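Local coordinates for DNA mismatch repair protein MUTS (Thermus aquaticus, PDB 1EWQ) that takes part in DNA mismatch repair, binding mismatched DNA as a dimer and carrying a weak ATPase activity, at residues Thr158-Ser162 and Lys163-Tyr167; Ser376-Lys379 and Glu380-Ala384; Ala385-Glu388 and Asp389-Leu392; Ser607-Ala611 and Glu612-Leu616; Ala647-Leu650 and Lys651-Glu655. All coordinates share one frame; numbering follows the deposited sequence.

Interaction 1 of 5, residues Thr158-Ser162 and Lys163-Tyr167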
loop_
_atom_site.group_PDB
_atom_site.type_symbol
_atom_site.label_atom_id
_atom_site.label_comp_id
_atom_site.label_asym_id
_atom_site.label_seq_id
_atom_site.Cartn_x
_atom_site.Cartn_y
_atom_site.Cartn_z
ATOM N N THR C 158 -18.515 -22.529 -17.826
ATOM C CA THR C 158 -19.631 -23.331 -17.371
ATOM C C THR C 158 -20.869 -22.457 -17.186
ATOM O O THR C 158 -20.819 -21.238 -17.338
ATOM C CB THR C 158 -19.290 -24.019 -16.024
ATOM O OG1 THR C 158 -20.355 -24.900 -15.650
ATOM C CG2 THR C 158 -19.105 -22.984 -14.931
ATOM N N VAL C 159 -21.989 -23.090 -16.874
ATOM C CA VAL C 159 -23.209 -22.353 -16.632
ATOM C C VAL C 159 -23.619 -22.702 -15.214
ATOM O O VAL C 159 -23.448 -23.840 -14.779
ATOM C CB VAL C 159 -24.333 -22.747 -17.619
ATOM C CG1 VAL C 159 -25.632 -22.060 -17.223
ATOM C CG2 VAL C 159 -23.956 -22.332 -19.030
ATOM N N LEU C 160 -24.120 -21.717 -14.481
ATOM C CA LEU C 160 -24.549 -21.939 -13.111
ATOM C C LEU C 160 -25.990 -21.481 -12.982
ATOM O O LEU C 160 -26.428 -20.594 -13.708
ATOM C CB LEU C 160 -23.646 -21.176 -12.148
ATOM C CG LEU C 160 -22.200 -21.633 -12.329
ATOM C CD1 LEU C 160 -21.400 -20.527 -12.996
ATOM C CD2 LEU C 160 -21.604 -22.018 -10.997
ATOM N N LYS C 161 -26.726 -22.094 -12.063
ATOM C CA LYS C 161 -28.136 -21.772 -11.870
ATOM C C LYS C 161 -28.418 -20.556 -11.013
ATOM O O LYS C 161 -29.398 -19.847 -11.247
ATOM C CB LYS C 161 -28.863 -22.981 -11.288
ATOM C CG LYS C 161 -27.930 -23.986 -10.642
ATOM C CD LYS C 161 -27.115 -23.365 -9.507
ATOM C CE LYS C 161 -25.754 -24.024 -9.454
ATOM N NZ LYS C 161 -25.173 -23.968 -10.816
ATOM N N SER C 162 -27.573 -20.302 -10.023
ATOM C CA SER C 162 -27.792 -19.156 -9.155
ATOM C C SER C 162 -26.646 -18.158 -9.219
ATOM O O SER C 162 -25.590 -18.427 -9.799
ATOM C CB SER C 162 -28.013 -19.611 -7.706
ATOM O OG SER C 162 -26.869 -20.246 -7.166
ATOM N N LYS C 163 -26.881 -16.991 -8.630
ATOM C CA LYS C 163 -25.895 -15.924 -8.591
ATOM C C LYS C 163 -24.839 -16.315 -7.566
ATOM O O LYS C 163 -23.653 -16.023 -7.725
ATOM C CB LYS C 163 -26.585 -14.626 -8.185
ATOM C CG LYS C 163 -25.741 -13.379 -8.298
ATOM C CD LYS C 163 -26.602 -12.151 -8.021
ATOM C CE LYS C 163 -27.322 -12.292 -6.679
ATOM N NZ LYS C 163 -28.129 -11.096 -6.343
ATOM N N SER C 164 -25.292 -16.996 -6.516
ATOM C CA SER C 164 -24.418 -17.459 -5.452
ATOM C C SER C 164 -23.321 -18.360 -6.014
ATOM O O SER C 164 -22.139 -18.150 -5.745
ATOM C CB SER C 164 -25.226 -18.242 -4.419
ATOM O OG SER C 164 -25.057 -17.682 -3.138
ATOM N N ALA C 165 -23.725 -19.363 -6.789
ATOM C CA ALA C 165 -22.786 -20.303 -7.385
ATOM C C ALA C 165 -21.883 -19.593 -8.384
ATOM O O ALA C 165 -20.704 -19.918 -8.507
ATOM C CB ALA C 165 -23.535 -21.437 -8.066
ATOM N N LEU C 166 -22.434 -18.626 -9.104
ATOM C CA LEU C 166 -21.626 -17.883 -10.061
ATOM C C LEU C 166 -20.494 -17.222 -9.291
ATOM O O LEU C 166 -19.324 -17.450 -9.581
ATOM C CB LEU C 166 -22.449 -16.804 -10.764
ATOM C CG LEU C 166 -21.583 -15.765 -11.494
ATOM C CD1 LEU C 166 -20.870 -16.427 -12.686
ATOM C CD2 LEU C 166 -22.453 -14.600 -11.946
ATOM N N TYR C 167 -20.854 -16.404 -8.307
ATOM C CA TYR C 167 -19.854 -15.716 -7.509
ATOM C C TYR C 167 -18.810 -16.663 -6.933
ATOM O O TYR C 167 -17.620 -16.356 -6.979
ATOM C CB TYR C 167 -20.513 -14.903 -6.390
ATOM C CG TYR C 167 -21.257 -13.671 -6.889
ATOM C CD1 TYR C 167 -21.204 -13.292 -8.235
ATOM C CD2 TYR C 167 -22.013 -12.890 -6.018
ATOM C CE1 TYR C 167 -21.896 -12.163 -8.705
ATOM C CE2 TYR C 167 -22.703 -11.765 -6.472
ATOM C CZ TYR C 167 -22.640 -11.409 -7.816
ATOM O OH TYR C 167 -23.343 -10.311 -8.262
#
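A chi1 of 64° sets Ser162 OG between its own backbone N and carbonyl carbon, turned to meet the first turn of the helix, while Leu160, with CG beside its backbone N (chi1 -59°), sends both methyls toward the same turn. Ser162 is the N-cap: its OG accepts from Ala165 N at 3.3 Å, and the N-H...O angle of 166° shows a nearly straight bond. Its carbonyl O takes Leu166 N at 3.2 Å, so one residue holds two of the first-turn amides. With an alanine here, the Ala165 amide would probably lose its acceptor and the helix start would be less firmly fixed. The apolar part divides by branch. Leu160 CD2 meets Ala165 CB at 3.6 Å, whereas Leu160 CD1 reaches Leu166 CD1 at 4.1 Å, the two leucine side chains crossing at about a right angle. Lys161, bent at chi2, chi3 and chi4, folds back and places CE 3.7 Å from Ala165 CB. Strand 154-160 passes through the two-residue link Lys161-Ser162 into helix 163-173 in MutS domain II; Leu160 and Leu166 both pack on Leu145 of the adjacent strand 143-149, and Lys163 and Tyr167 reach Glu193 of helix 188-197.

Interaction 2 of 5, residues Ser376-Lys379 and Glu380-Ala384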
loop_
_atom_site.group_PDB
_atom_site.type_symbol
_atom_site.label_atom_id
_atom_site.label_comp_id
_atom_site.label_asym_id
_atom_site.label_seq_id
_atom_site.Cartn_x
_atom_site.Cartn_y
_atom_site.Cartn_z
ATOM N N SER C 376 15.420 -33.904 -29.084
ATOM C CA SER C 376 16.852 -33.715 -29.270
ATOM C C SER C 376 17.158 -33.028 -30.599
ATOM O O SER C 376 18.075 -32.218 -30.678
ATOM C CB SER C 376 17.605 -35.049 -29.156
ATOM O OG SER C 376 17.089 -36.021 -30.039
ATOM N N PRO C 377 16.387 -33.326 -31.659
ATOM C CA PRO C 377 16.711 -32.640 -32.916
ATOM C C PRO C 377 16.573 -31.109 -32.847
ATOM O O PRO C 377 17.374 -30.390 -33.441
ATOM C CB PRO C 377 15.765 -33.298 -33.931
ATOM C CG PRO C 377 14.653 -33.834 -33.094
ATOM C CD PRO C 377 15.342 -34.341 -31.865
ATOM N N LEU C 378 15.576 -30.620 -32.114
ATOM C CA LEU C 378 15.359 -29.178 -31.960
ATOM C C LEU C 378 16.471 -28.625 -31.060
ATOM O O LEU C 378 17.012 -27.539 -31.290
ATOM C CB LEU C 378 13.999 -28.915 -31.299
ATOM C CG LEU C 378 13.337 -27.532 -31.401
ATOM C CD1 LEU C 378 12.381 -27.353 -30.234
ATOM C CD2 LEU C 378 14.369 -26.429 -31.382
ATOM N N LYS C 379 16.799 -29.398 -30.030
ATOM C CA LYS C 379 17.833 -29.047 -29.068
ATOM C C LYS C 379 19.161 -28.817 -29.789
ATOM O O LYS C 379 19.848 -27.823 -29.559
ATOM C CB LYS C 379 17.980 -30.185 -28.053
ATOM C CG LYS C 379 18.900 -29.893 -26.882
ATOM C CD LYS C 379 19.087 -31.131 -26.006
ATOM C CE LYS C 379 20.170 -32.070 -26.534
ATOM N NZ LYS C 379 19.937 -32.576 -27.917
ATOM N N GLU C 380 19.511 -29.746 -30.671
ATOM C CA GLU C 380 20.758 -29.667 -31.420
ATOM C C GLU C 380 20.825 -28.439 -32.319
ATOM O O GLU C 380 21.866 -27.778 -32.386
ATOM C CB GLU C 380 20.948 -30.931 -32.266
ATOM C CG GLU C 380 20.989 -32.220 -31.459
ATOM C CD GLU C 380 21.073 -33.452 -32.339
ATOM O OE1 GLU C 380 20.307 -33.537 -33.328
ATOM O OE2 GLU C 380 21.900 -34.341 -32.039
ATOM N N GLU C 381 19.729 -28.142 -33.017
ATOM C CA GLU C 381 19.696 -26.978 -33.900
ATOM C C GLU C 381 19.885 -25.716 -33.066
ATOM O O GLU C 381 20.595 -24.799 -33.474
ATOM C CB GLU C 381 18.366 -26.891 -34.662
ATOM C CG GLU C 381 18.088 -28.032 -35.638
ATOM C CD GLU C 381 16.955 -27.702 -36.611
ATOM O OE1 GLU C 381 17.167 -26.825 -37.479
ATOM O OE2 GLU C 381 15.855 -28.302 -36.505
ATOM N N LEU C 382 19.249 -25.677 -31.896
ATOM C CA LEU C 382 19.364 -24.528 -31.008
ATOM C C LEU C 382 20.802 -24.420 -30.520
ATOM O O LEU C 382 21.400 -23.340 -30.549
ATOM C CB LEU C 382 18.409 -24.663 -29.814
ATOM C CG LEU C 382 16.914 -24.433 -30.071
ATOM C CD1 LEU C 382 16.134 -24.557 -28.773
ATOM C CD2 LEU C 382 16.707 -23.051 -30.663
ATOM N N GLU C 383 21.355 -25.548 -30.083
ATOM C CA GLU C 383 22.731 -25.592 -29.597
ATOM C C GLU C 383 23.719 -25.123 -30.665
ATOM O O GLU C 383 24.706 -24.455 -30.359
ATOM C CB GLU C 383 23.098 -27.019 -29.173
ATOM C CG GLU C 383 22.509 -27.463 -27.841
ATOM C CD GLU C 383 22.763 -28.934 -27.553
ATOM O OE1 GLU C 383 23.939 -29.343 -27.464
ATOM O OE2 GLU C 383 21.781 -29.691 -27.423
ATOM N N ALA C 384 23.447 -25.487 -31.915
ATOM C CA ALA C 384 24.308 -25.133 -33.040
ATOM C C ALA C 384 24.052 -23.734 -33.586
ATOM O O ALA C 384 24.884 -23.184 -34.303
ATOM C CB ALA C 384 24.128 -26.145 -34.154
HETATM O O HOH W 1 21.694 -34.985 -28.988
#
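Ser376 O is approached by two donors: Glu380 N at 2.9 Å, the regular helix bond, and Lys379 NZ at 3.3 Å, the latter a weak bond. This is the opening of the short helix 376-385 in MutS domain III, and an i to i+4 salt bridge between Lys379 and Glu383 lies along the flank that borders helix 346-366. The lysine leaves the backbone with CG anti to N, then bends at chi3 (84°) and chi4 (-58°); those two bends curl the ammonium back toward the N-terminal turn. There NZ lies 3.5 Å from Glu383 OE2, the two side chains running alongside each other and pointing the same way. That oxygen lies against the lysine methylenes, nearer CE than NZ, so the bridge is loose at the ammonium. A water completes the cluster, accepting from Lys379 NZ at 3.2 Å and donating to Glu380 OE2 at 3.1 Å, so Glu380 is linked indirectly. Replacing Lys379 by a methionine would probably leave Glu383 without its cationic mate in this turn and the bridging water without its donor. Elsewhere on the helix, Glu381 extends to a salt bridge with Arg509, while Leu378 turns to Leu356 of helix 346-366, where Lys379 and Glu383 touch Gln357. The backbone bond from Glu383 N to Lys379 O, 2.8 Å, ties the two bridge residues together beneath their side chains. On the buried side, Leu378 CD2 presses on Leu382 CG at 3.5 Å, closer than ordinary carbon contact.

Interaction 3 of 5, residues Ala385-Glu388 and Asp389-Leu392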
loop_
_atom_site.group_PDB
_atom_site.type_symbol
_atom_site.label_atom_id
_atom_site.label_comp_id
_atom_site.label_asym_id
_atom_site.label_seq_id
_atom_site.Cartn_x
_atom_site.Cartn_y
_atom_site.Cartn_z
ATOM N N ALA C 385 22.902 -23.160 -33.250
ATOM C CA ALA C 385 22.555 -21.839 -33.748
ATOM C C ALA C 385 22.861 -20.675 -32.814
ATOM O O ALA C 385 23.357 -19.638 -33.254
ATOM C CB ALA C 385 21.083 -21.806 -34.126
ATOM N N LEU C 386 22.577 -20.843 -31.529
ATOM C CA LEU C 386 22.767 -19.755 -30.578
ATOM C C LEU C 386 24.035 -19.815 -29.744
ATOM O O LEU C 386 24.498 -20.898 -29.370
ATOM C CB LEU C 386 21.560 -19.694 -29.641
ATOM C CG LEU C 386 20.185 -19.867 -30.298
ATOM C CD1 LEU C 386 19.114 -19.888 -29.224
ATOM C CD2 LEU C 386 19.941 -18.742 -31.293
ATOM N N VAL C 387 24.593 -18.641 -29.454
ATOM C CA VAL C 387 25.791 -18.557 -28.628
ATOM C C VAL C 387 25.407 -19.105 -27.263
ATOM O O VAL C 387 24.221 -19.173 -26.935
ATOM C CB VAL C 387 26.282 -17.101 -28.470
ATOM C CG1 VAL C 387 26.709 -16.547 -29.826
ATOM C CG2 VAL C 387 25.184 -16.243 -27.847
ATOM N N GLU C 388 26.404 -19.492 -26.471
ATOM C CA GLU C 388 26.151 -20.050 -25.149
ATOM C C GLU C 388 25.214 -19.199 -24.282
ATOM O O GLU C 388 24.269 -19.726 -23.699
ATOM C CB GLU C 388 27.475 -20.292 -24.419
ATOM C CG GLU C 388 27.311 -20.909 -23.033
ATOM C CD GLU C 388 28.640 -21.253 -22.386
ATOM O OE1 GLU C 388 29.601 -20.480 -22.564
ATOM O OE2 GLU C 388 28.723 -22.287 -21.692
ATOM N N ASP C 389 25.468 -17.897 -24.190
ATOM C CA ASP C 389 24.611 -17.020 -23.395
ATOM C C ASP C 389 24.042 -15.920 -24.290
ATOM O O ASP C 389 24.589 -14.829 -24.375
ATOM C CB ASP C 389 25.398 -16.408 -22.224
ATOM C CG ASP C 389 25.981 -17.466 -21.290
ATOM O OD1 ASP C 389 25.274 -18.453 -20.979
ATOM O OD2 ASP C 389 27.143 -17.313 -20.852
ATOM N N PRO C 390 22.922 -16.204 -24.968
ATOM C CA PRO C 390 22.246 -15.274 -25.880
ATOM C C PRO C 390 21.941 -13.870 -25.367
ATOM O O PRO C 390 21.584 -13.681 -24.205
ATOM C CB PRO C 390 20.968 -16.022 -26.248
ATOM C CG PRO C 390 21.392 -17.455 -26.174
ATOM C CD PRO C 390 22.192 -17.482 -24.902
ATOM N N PRO C 391 22.099 -12.866 -26.243
ATOM C CA PRO C 391 21.839 -11.458 -25.936
ATOM C C PRO C 391 20.326 -11.277 -25.895
ATOM O O PRO C 391 19.589 -12.186 -26.274
ATOM C CB PRO C 391 22.461 -10.723 -27.121
ATOM C CG PRO C 391 23.553 -11.650 -27.566
ATOM C CD PRO C 391 22.867 -12.988 -27.493
ATOM N N LEU C 392 19.868 -10.112 -25.444
ATOM C CA LEU C 392 18.436 -9.822 -25.360
ATOM C C LEU C 392 17.836 -9.441 -26.714
ATOM O O LEU C 392 16.758 -9.914 -27.077
ATOM C CB LEU C 392 18.188 -8.692 -24.353
ATOM C CG LEU C 392 16.837 -7.964 -24.389
ATOM C CD1 LEU C 392 15.700 -8.917 -24.024
ATOM C CD2 LEU C 392 16.886 -6.793 -23.420
#
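Val387 CG2 lies over the backbone of Pro390, 3.7 Å from both Pro390 N and Pro390 CA. The same methyl reaches Pro391 CD at 4.0 Å, so a single branch touches both prolines; it does so because it stands between the backbone N and carbonyl carbon of Val387. The Pro390 ring is approached from another quarter by Leu386, whose CB comes to 4.1 Å from Pro390 CG, and by Val387 O, 3.4 Å from that CG. No hydrogen bond joins the two segments: Pro390 has no N-H to offer. Instead the chain folds as an open turn from Val387 to Pro390, CA atoms 5.6 Å apart; Glu388 in helical phi/psi followed by extended Asp389 (-122°/86°) approximates a type VIII turn, though the psi of Asp389 falls short of the standard value. This is the exit from helix 376-385, which Leu386 is the first residue to leave. At the outer corner Glu388 and Asp389 run side by side with their carboxylate planes only 6° apart and Glu388 OE1 4.4 Å from Asp389 OD2, a spacing at which like charges would be expected to repel mildly. In the second shell, Arg353 of helix 346-366 bonds to Val387 O, adds weak bonds to Leu386 O and Glu388 O, and packs on Pro390. Leu386 rests on Leu349 of the same helix, while backbone bonds join Val387 to Leu399 and Ala385 to Arg401.

Interaction 4 of 5, residues Ser607-Ala611 and Glu612-Leu616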
loop_
_atom_site.group_PDB
_atom_site.type_symbol
_atom_site.label_atom_id
_atom_site.label_comp_id
_atom_site.label_asym_id
_atom_site.label_seq_id
_atom_site.Cartn_x
_atom_site.Cartn_y
_atom_site.Cartn_z
ATOM N N SER C 607 -3.218 -35.609 -1.854
ATOM C CA SER C 607 -2.051 -35.342 -1.044
ATOM C C SER C 607 -2.109 -36.145 0.248
ATOM O O SER C 607 -3.190 -36.526 0.702
ATOM C CB SER C 607 -2.001 -33.851 -0.696
ATOM O OG SER C 607 -1.071 -33.571 0.338
ATOM N N PHE C 608 -0.943 -36.417 0.826
ATOM C CA PHE C 608 -0.888 -37.113 2.111
ATOM C C PHE C 608 -1.414 -36.046 3.086
ATOM O O PHE C 608 -1.473 -34.867 2.732
ATOM C CB PHE C 608 0.553 -37.484 2.464
ATOM C CG PHE C 608 1.021 -38.782 1.860
ATOM C CD1 PHE C 608 0.566 -39.196 0.616
ATOM C CD2 PHE C 608 1.947 -39.584 2.538
ATOM C CE1 PHE C 608 1.020 -40.385 0.049
ATOM C CE2 PHE C 608 2.412 -40.777 1.980
ATOM C CZ PHE C 608 1.948 -41.182 0.733
ATOM N N VAL C 609 -1.769 -36.433 4.307
ATOM C CA VAL C 609 -2.318 -35.467 5.257
ATOM C C VAL C 609 -1.589 -35.469 6.602
ATOM O O VAL C 609 -0.886 -36.427 6.937
ATOM C CB VAL C 609 -3.825 -35.745 5.485
ATOM C CG1 VAL C 609 -4.573 -35.733 4.140
ATOM C CG2 VAL C 609 -4.001 -37.104 6.167
ATOM N N PRO C 610 -1.745 -34.386 7.388
ATOM C CA PRO C 610 -1.099 -34.260 8.701
ATOM C C PRO C 610 -1.799 -35.044 9.807
ATOM O O PRO C 610 -2.651 -34.511 10.511
ATOM C CB PRO C 610 -1.134 -32.748 8.957
ATOM C CG PRO C 610 -2.417 -32.339 8.284
ATOM C CD PRO C 610 -2.347 -33.102 6.979
ATOM N N ALA C 611 -1.433 -36.312 9.955
ATOM C CA ALA C 611 -2.022 -37.167 10.983
ATOM C C ALA C 611 -1.230 -38.465 11.099
ATOM O O ALA C 611 -0.329 -38.722 10.302
ATOM C CB ALA C 611 -3.479 -37.480 10.633
ATOM N N GLU C 612 -1.558 -39.271 12.102
ATOM C CA GLU C 612 -0.897 -40.553 12.275
ATOM C C GLU C 612 -1.591 -41.532 11.346
ATOM O O GLU C 612 -0.955 -42.363 10.711
ATOM C CB GLU C 612 -1.002 -41.025 13.725
ATOM C CG GLU C 612 0.220 -40.687 14.552
ATOM C CD GLU C 612 0.075 -41.087 16.005
ATOM O OE1 GLU C 612 -0.644 -42.073 16.280
ATOM O OE2 GLU C 612 0.686 -40.424 16.874
ATOM N N GLU C 613 -2.910 -41.410 11.264
ATOM C CA GLU C 613 -3.718 -42.258 10.400
ATOM C C GLU C 613 -4.959 -41.460 10.070
ATOM O O GLU C 613 -5.439 -40.676 10.885
ATOM C CB GLU C 613 -4.123 -43.557 11.111
ATOM C CG GLU C 613 -4.889 -44.549 10.220
ATOM C CD GLU C 613 -5.214 -45.855 10.935
ATOM O OE1 GLU C 613 -5.863 -46.742 10.329
ATOM O OE2 GLU C 613 -4.816 -45.996 12.112
ATOM N N ALA C 614 -5.475 -41.639 8.869
ATOM C CA ALA C 614 -6.667 -40.912 8.496
ATOM C C ALA C 614 -7.508 -41.752 7.560
ATOM O O ALA C 614 -7.035 -42.223 6.526
ATOM C CB ALA C 614 -6.293 -39.578 7.842
ATOM N N HIS C 615 -8.751 -41.974 7.975
ATOM C CA HIS C 615 -9.726 -42.715 7.196
ATOM C C HIS C 615 -10.721 -41.610 6.890
ATOM O O HIS C 615 -11.222 -40.960 7.806
ATOM C CB HIS C 615 -10.353 -43.826 8.047
ATOM C CG HIS C 615 -9.465 -45.024 8.219
ATOM N ND1 HIS C 615 -9.434 -46.064 7.314
ATOM C CD2 HIS C 615 -8.546 -45.327 9.169
ATOM C CE1 HIS C 615 -8.537 -46.955 7.698
ATOM N NE2 HIS C 615 -7.983 -46.533 8.820
ATOM N N LEU C 616 -10.997 -41.383 5.611
ATOM C CA LEU C 616 -11.884 -40.297 5.227
ATOM C C LEU C 616 -12.917 -40.604 4.163
ATOM O O LEU C 616 -12.686 -41.415 3.267
ATOM C CB LEU C 616 -11.048 -39.114 4.733
ATOM C CG LEU C 616 -10.010 -38.544 5.700
ATOM C CD1 LEU C 616 -8.989 -37.734 4.921
ATOM C CD2 LEU C 616 -10.699 -37.697 6.765
#
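Val609 CG2 meets Ala614 CB at 3.8 Å, an apolar contact of methyl against methyl across the bend, and it depends on CG2 standing between the valine N and carbonyl carbon (chi1 -56°). Ala611 CB approaches the same Ala614 CB from further along the bend at a looser 4.5 Å. Val609 also packs on Ile599 and Leu602 of helix 589-603, which joins the loop to that helix.

Hydrogen bonds involving side chains form within each segment rather than between them. Ser607 OG donates to Phe608 O at 2.8 Å, in the carbonyl plane and on a lone pair. His615 NE2 donates to Glu613 OE1 at 2.6 Å; the oxygen sits at the ring edge, only 13° from the imidazole plane, but is met on its anti side, 32° out of the carboxylate plane. A weak backbone bond from Ala611 N to Val609 O, 3.1 Å, closes an inverse gamma turn centred on Pro610.

Charge pairing involves one outside residue. Arg554 of strand 551-556 salt-bridges both Glu612 OE1, through NE, and Glu613 OE2, through NH1. The imidazole and the guanidinium therefore use different oxygens of the Glu613 carboxylate, which would tend to fix its rotation.

Backbone bonds run from Glu612 and from Glu613 to that same Arg554. Two consecutive residues facing one on the neighbouring strand define a classic beta bulge, here at the start of strand 613-616, which the gamma-turn loop enters in the ATPase domain V.

Interaction 5 of 5, residues Ala647-Leu650 and Lys651-Glu655; sequences ALIL and KEATE
The carboxylate of Glu652 is the flat side-chain group that meets the preceding turn: Leu648 O stands over one of its faces, 3.4 Å from CD. OE2 makes only a loose approach, 4.4 Å, to Ile649 CG1. A chi1 of 66° places CG between the backbone N and the carbonyl carbon, folding the chain back along the helix; CG consequently lies 3.1 Å from Leu648 O. Tyr623 and Pro253 also touch this side chain.

Lys651 also runs back along the helix, on a different flank, extended beyond CG, its CG passing Ala647 O at 3.3 Å. Its ammonium reaches across the subunit interface and donates to Gly746 O of the second subunit, while Ala647 and Leu650 pack on Gly746 and Leu747 of that subunit.

The last turn of helix 638-652 is drawn by i to i+4 backbone bonds: Lys651 N to Ala647 O and Glu652 N to Leu648 O, each 3.0 Å, then Ala653 N to Ile649 O at 2.8 Å. Weak i to i+3 bonds, from Lys651 N to Leu648 O and from Glu652 N to Ile649 O, accompany them, consistent with a helix tightening as it ends. From Ala653 the chain leaves helical geometry and heads for strand 657-662, Ile649 and Ala653 both resting on Val659.

Arg687 NH1 donates to Leu650 O and to Ala653 O; a cation there would be expected to offset the negative end of the helix dipole, whereas the Glu652 carboxylate, facing the Leu648 carbonyl oxygen near the same helix end, probably sits in a mildly unfavourable field.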
loop_
_atom_site.group_PDB
_atom_site.type_symbol
_atom_site.label_atom_id
_atom_site.label_comp_id
_atom_site.label_asym_id
_atom_site.label_seq_id
_atom_site.Cartn_x
_atom_site.Cartn_y
_atom_site.Cartn_z
ATOM N N ALA C 647 -28.168 -20.001 6.307
ATOM C CA ALA C 647 -29.174 -20.306 5.298
ATOM C C ALA C 647 -28.514 -20.897 4.059
ATOM O O ALA C 647 -28.929 -21.945 3.584
ATOM C CB ALA C 647 -29.953 -19.054 4.924
ATOM N N LEU C 648 -27.493 -20.233 3.527
ATOM C CA LEU C 648 -26.818 -20.760 2.352
ATOM C C LEU C 648 -26.347 -22.179 2.633
ATOM O O LEU C 648 -26.494 -23.073 1.791
ATOM C CB LEU C 648 -25.615 -19.895 1.958
ATOM C CG LEU C 648 -25.885 -18.619 1.149
ATOM C CD1 LEU C 648 -24.563 -17.977 0.779
ATOM C CD2 LEU C 648 -26.678 -18.951 -0.127
ATOM N N ILE C 649 -25.793 -22.388 3.824
ATOM C CA ILE C 649 -25.305 -23.708 4.194
ATOM C C ILE C 649 -26.419 -24.754 4.207
ATOM O O ILE C 649 -26.244 -25.847 3.678
ATOM C CB ILE C 649 -24.606 -23.675 5.565
ATOM C CG1 ILE C 649 -23.347 -22.812 5.470
ATOM C CG2 ILE C 649 -24.250 -25.085 6.003
ATOM C CD1 ILE C 649 -22.620 -22.601 6.790
ATOM N N LEU C 650 -27.565 -24.415 4.794
ATOM C CA LEU C 650 -28.690 -25.346 4.874
ATOM C C LEU C 650 -29.269 -25.697 3.517
ATOM O O LEU C 650 -29.798 -26.788 3.326
ATOM C CB LEU C 650 -29.802 -24.772 5.762
ATOM C CG LEU C 650 -29.448 -24.670 7.246
ATOM C CD1 LEU C 650 -30.521 -23.913 7.986
ATOM C CD2 LEU C 650 -29.280 -26.059 7.821
ATOM N N LYS C 651 -29.162 -24.771 2.573
ATOM C CA LYS C 651 -29.694 -24.982 1.238
ATOM C C LYS C 651 -28.751 -25.743 0.305
ATOM O O LYS C 651 -29.195 -26.372 -0.650
ATOM C CB LYS C 651 -30.075 -23.629 0.633
ATOM C CG LYS C 651 -31.211 -22.951 1.391
ATOM C CD LYS C 651 -31.490 -21.537 0.897
ATOM C CE LYS C 651 -32.474 -20.829 1.837
ATOM N NZ LYS C 651 -32.577 -19.362 1.557
ATOM N N GLU C 652 -27.454 -25.698 0.578
ATOM C CA GLU C 652 -26.499 -26.401 -0.269
ATOM C C GLU C 652 -25.978 -27.692 0.356
ATOM O O GLU C 652 -25.596 -28.607 -0.364
ATOM C CB GLU C 652 -25.333 -25.471 -0.641
ATOM C CG GLU C 652 -24.422 -25.028 0.513
ATOM C CD GLU C 652 -23.554 -23.803 0.162
ATOM O OE1 GLU C 652 -23.459 -23.441 -1.036
ATOM O OE2 GLU C 652 -22.962 -23.204 1.091
ATOM N N ALA C 653 -25.994 -27.776 1.687
ATOM C CA ALA C 653 -25.498 -28.953 2.409
ATOM C C ALA C 653 -26.245 -30.252 2.133
ATOM O O ALA C 653 -27.475 -30.298 2.126
ATOM C CB ALA C 653 -25.499 -28.685 3.899
ATOM N N THR C 654 -25.475 -31.320 1.967
ATOM C CA THR C 654 -26.001 -32.640 1.669
ATOM C C THR C 654 -25.534 -33.660 2.720
ATOM O O THR C 654 -24.779 -33.308 3.625
ATOM C CB THR C 654 -25.518 -33.035 0.256
ATOM O OG1 THR C 654 -26.649 -33.252 -0.585
ATOM C CG2 THR C 654 -24.622 -34.255 0.285
ATOM N N GLU C 655 -25.991 -34.909 2.616
ATOM C CA GLU C 655 -25.584 -35.951 3.560
ATOM C C GLU C 655 -24.097 -36.263 3.407
ATOM O O GLU C 655 -23.509 -36.954 4.239
ATOM C CB GLU C 655 -26.373 -37.240 3.323
ATOM C CG GLU C 655 -26.306 -37.732 1.873
ATOM C CD GLU C 655 -26.946 -39.092 1.671
ATOM O OE1 GLU C 655 -27.289 -39.409 0.513
ATOM O OE2 GLU C 655 -27.091 -39.845 2.661
#

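Overall arrangement
From the N terminus, interaction 1 joins strand to helix in domain II, interactions 2 and 3 form one continuous run in domain III, and interactions 4 and 5 belong to the ATPase domain V. Each pairs adjoining segments, so each closes only a local turn, and all five stand in series without nesting or crossing. Interaction 3 begins where the helix of interaction 2 ends, their centres 13 Å apart. Interactions 1 and 5, distant in sequence, touch: Ser164 OG lies 3.6 Å from Leu648 CD2, linking domain II to domain V. Interactions 4 and 5 have centres 26 Å apart, while interactions 3 and 5 lie on opposite sides of the chain's centre.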